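Cyclase/dehydrase (Mycobacterium smegmatis str. MC2 155, PDB 5Z8O) is a START-superfamily protein of unknown function whose fold suggests that it binds a lipid or another hydrophobic ligand. Local coordinates at residues S13-V21 and F93-T103. Sequence-based numbering, arbitrary orientation.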
loop_
_atom_site.group_PDB
_atom_site.type_symbol
_atom_site.label_atom_id
_atom_site.label_comp_id
_atom_site.label_asym_id
_atom_site.label_seq_id
_atom_site.Cartn_x
_atom_site.Cartn_y
_atom_site.Cartn_z
ATOM N N SER B 13 25.841 18.982 5.180
ATOM C CA SER B 13 26.368 18.709 3.853
ATOM C C SER B 13 25.298 18.087 2.961
ATOM O O SER B 13 24.276 17.574 3.428
ATOM C CB SER B 13 27.577 17.781 3.937
ATOM O OG SER B 13 27.201 16.494 4.395
ATOM N N ALA B 14 25.554 18.136 1.648
ATOM C CA ALA B 14 24.620 17.555 0.689
ATOM C C ALA B 14 24.504 16.053 0.879
ATOM O O ALA B 14 23.427 15.482 0.671
ATOM C CB ALA B 14 25.054 17.882 -0.741
ATOM N N GLU B 15 25.594 15.403 1.292
ATOM C CA GLU B 15 25.563 13.963 1.515
ATOM C C GLU B 15 24.703 13.612 2.721
ATOM O O GLU B 15 24.015 12.585 2.721
ATOM C CB GLU B 15 26.988 13.445 1.713
ATOM C CG GLU B 15 27.168 11.957 1.476
ATOM C CD GLU B 15 28.287 11.372 2.321
ATOM O OE1 GLU B 15 29.011 12.154 2.977
ATOM O OE2 GLU B 15 28.450 10.134 2.323
ATOM N N THR B 16 24.722 14.458 3.752
ATOM C CA THR B 16 23.870 14.232 4.915
ATOM C C THR B 16 22.396 14.418 4.566
ATOM O O THR B 16 21.550 13.602 4.952
ATOM C CB THR B 16 24.281 15.171 6.052
ATOM O OG1 THR B 16 25.631 14.894 6.438
ATOM C CG2 THR B 16 23.367 14.997 7.257
ATOM N N ILE B 17 22.067 15.486 3.833
ATOM C CA ILE B 17 20.676 15.735 3.463
ATOM C C ILE B 17 20.175 14.665 2.505
ATOM O O ILE B 17 19.054 14.160 2.649
ATOM C CB ILE B 17 20.527 17.144 2.866
ATOM C CG1 ILE B 17 20.903 18.185 3.911
ATOM C CG2 ILE B 17 19.105 17.370 2.377
ATOM C CD1 ILE B 17 20.106 18.059 5.170
ATOM N N THR B 18 21.006 14.288 1.527
ATOM C CA THR B 18 20.638 13.222 0.602
ATOM C C THR B 18 20.374 11.916 1.343
ATOM O O THR B 18 19.413 11.208 1.037
ATOM C CB THR B 18 21.740 13.021 -0.445
ATOM O OG1 THR B 18 21.849 14.182 -1.284
ATOM C CG2 THR B 18 21.456 11.787 -1.297
ATOM N N SER B 19 21.185 11.605 2.353
ATOM C CA SER B 19 20.979 10.374 3.110
ATOM C C SER B 19 19.694 10.427 3.931
ATOM O O SER B 19 18.993 9.417 4.062
ATOM C CB SER B 19 22.191 10.106 4.007
ATOM O OG SER B 19 22.298 11.056 5.061
ATOM N N ILE B 20 19.371 11.588 4.500
ATOM C CA ILE B 20 18.157 11.699 5.302
ATOM C C ILE B 20 16.920 11.571 4.425
ATOM O O ILE B 20 16.004 10.796 4.723
ATOM C CB ILE B 20 18.146 13.022 6.087
ATOM C CG1 ILE B 20 19.305 13.087 7.082
ATOM C CG2 ILE B 20 16.819 13.191 6.798
ATOM C CD1 ILE B 20 19.456 14.457 7.732
ATOM N N VAL B 21 16.879 12.329 3.327
ATOM C CA VAL B 21 15.720 12.315 2.439
ATOM C C VAL B 21 15.571 10.964 1.746
ATOM O O VAL B 21 14.448 10.516 1.484
ATOM C CB VAL B 21 15.826 13.471 1.426
ATOM C CG1 VAL B 21 14.668 13.437 0.439
ATOM C CG2 VAL B 21 15.866 14.804 2.151
ATOM N N PHE B 93 12.342 16.722 -4.540
ATOM C CA PHE B 93 13.418 17.241 -3.699
ATOM C C PHE B 93 14.660 17.475 -4.547
ATOM O O PHE B 93 15.093 16.573 -5.269
ATOM C CB PHE B 93 13.770 16.280 -2.561
ATOM C CG PHE B 93 12.636 15.984 -1.630
ATOM C CD1 PHE B 93 11.811 14.892 -1.844
ATOM C CD2 PHE B 93 12.409 16.784 -0.522
ATOM C CE1 PHE B 93 10.772 14.612 -0.976
ATOM C CE2 PHE B 93 11.372 16.511 0.347
ATOM C CZ PHE B 93 10.553 15.423 0.121
ATOM N N SER B 94 15.239 18.673 -4.447
ATOM C CA SER B 94 16.489 19.014 -5.121
ATOM C C SER B 94 17.497 19.506 -4.088
ATOM O O SER B 94 17.203 20.434 -3.326
ATOM C CB SER B 94 16.258 20.069 -6.203
ATOM O OG SER B 94 15.373 19.578 -7.196
ATOM N N ILE B 95 18.665 18.865 -4.044
ATOM C CA ILE B 95 19.697 19.133 -3.044
ATOM C C ILE B 95 20.904 19.768 -3.730
ATOM O O ILE B 95 21.581 19.116 -4.536
ATOM C CB ILE B 95 20.089 17.850 -2.298
ATOM C CG1 ILE B 95 18.905 17.359 -1.465
ATOM C CG2 ILE B 95 21.311 18.089 -1.421
ATOM C CD1 ILE B 95 18.985 15.901 -1.077
ATOM N N VAL B 96 21.169 21.035 -3.433
ATOM C CA VAL B 96 22.274 21.782 -4.032
ATOM C C VAL B 96 23.229 22.239 -2.937
ATOM O O VAL B 96 22.810 22.928 -1.999
ATOM C CB VAL B 96 21.784 22.982 -4.857
ATOM C CG1 VAL B 96 22.975 23.749 -5.417
ATOM C CG2 VAL B 96 20.877 22.517 -5.980
ATOM N N PRO B 97 24.514 21.890 -2.998
ATOM C CA PRO B 97 25.467 22.380 -1.994
ATOM C C PRO B 97 25.638 23.888 -2.089
ATOM O O PRO B 97 25.694 24.458 -3.182
ATOM C CB PRO B 97 26.768 21.646 -2.341
ATOM C CG PRO B 97 26.621 21.270 -3.779
ATOM C CD PRO B 97 25.156 21.015 -3.994
ATOM N N LEU B 98 25.715 24.532 -0.926
ATOM C CA LEU B 98 25.962 25.968 -0.846
ATOM C C LEU B 98 27.413 26.297 -0.515
ATOM O O LEU B 98 28.216 26.586 -1.407
ATOM C CB LEU B 98 25.038 26.601 0.196
ATOM C CG LEU B 98 23.599 26.808 -0.267
ATOM C CD1 LEU B 98 22.776 27.461 0.824
ATOM C CD2 LEU B 98 23.576 27.647 -1.533
ATOM N N GLY B 99 27.746 26.292 0.770
ATOM C CA GLY B 99 29.098 26.521 1.212
ATOM C C GLY B 99 29.794 25.223 1.553
ATOM O O GLY B 99 29.366 24.138 1.147
ATOM N N PRO B 100 30.901 25.309 2.293
ATOM C CA PRO B 100 31.617 24.084 2.680
ATOM C C PRO B 100 30.804 23.158 3.568
ATOM O O PRO B 100 31.132 21.969 3.653
ATOM C CB PRO B 100 32.853 24.616 3.420
ATOM C CG PRO B 100 32.995 26.038 2.971
ATOM C CD PRO B 100 31.599 26.525 2.743
ATOM N N ASP B 101 29.748 23.654 4.222
ATOM C CA ASP B 101 29.030 22.854 5.205
ATOM C C ASP B 101 27.517 23.035 5.193
ATOM O O ASP B 101 26.842 22.419 6.025
ATOM C CB ASP B 101 29.558 23.163 6.615
ATOM C CG ASP B 101 29.713 24.653 6.868
ATOM O OD1 ASP B 101 28.839 25.431 6.428
ATOM O OD2 ASP B 101 30.713 25.048 7.505
ATOM N N SER B 102 26.961 23.849 4.298
ATOM C CA SER B 102 25.520 24.056 4.230
ATOM C C SER B 102 25.030 23.766 2.819
ATOM O O SER B 102 25.800 23.784 1.855
ATOM C CB SER B 102 25.132 25.483 4.641
ATOM O OG SER B 102 25.711 26.442 3.773
ATOM N N THR B 103 23.730 23.491 2.705
ATOM C CA THR B 103 23.133 23.126 1.428
ATOM C C THR B 103 21.745 23.736 1.296
ATOM O O THR B 103 21.084 24.068 2.285
ATOM C CB THR B 103 23.038 21.605 1.256
ATOM O OG1 THR B 103 22.393 21.027 2.398
ATOM C CG2 THR B 103 24.415 21.012 1.109
#
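Ala14, Ile17, Thr18 and Val21 of helix 14-22 pack on strand 93-97 and on Thr103 beyond the following turn; the axes of segments 14-21 and 93-97 run nearly antiparallel (165°) and approach to 8.6 Å. Ile95 is the centre of the contact. Ile95 CD1 lies against Ile17 CG2 at 3.8 Å and against Thr18 OG1 at 3.3 Å. The other branch, Ile95 CG2, meets Ala14 CB at 3.8 Å, so the two branches of one isoleucine touch successive turns of the helix. Ile17 chi1 (-62°) sets CG1 beside the backbone N and CG2 anti to it, and CG2 meets Ile95. The Thr18 hydroxyl rests on the Ile95 methyl but is satisfied within the helix. Thr18 OG1 donates to Ala14 O at 2.8 Å, from above the carbonyl plane. Thr18 N bonds to the same oxygen from the opposite face, so two donors of one residue grip it. Thr103 was modelled in two conformers. In the one described here, its methyl CG2 packs on the first turn of the helix, after the N-cap residue Ser13. Its hydroxyl lies alongside Ile17 CG1 and is hydrogen-bonded to Ala12 O, which ties strand 103-113 to the residue just before the N-cap. At the far end, Val21 CG1 sits over one face of the Phe93 ring in a CH-pi contact, 4.0 Å from the centroid. It is the branch anti to the backbone N (chi1 177°). Ile17 also touches Val141 of helix 119-144, and Phe93 touches Val107 on the neighbouring strand. The contact is mainly apolar packing of the short helix 14-22 against the antiparallel sheet, as in the helix-grip fold of START and Bet v 1-like proteins, where the sheet wraps around the long C-terminal helix.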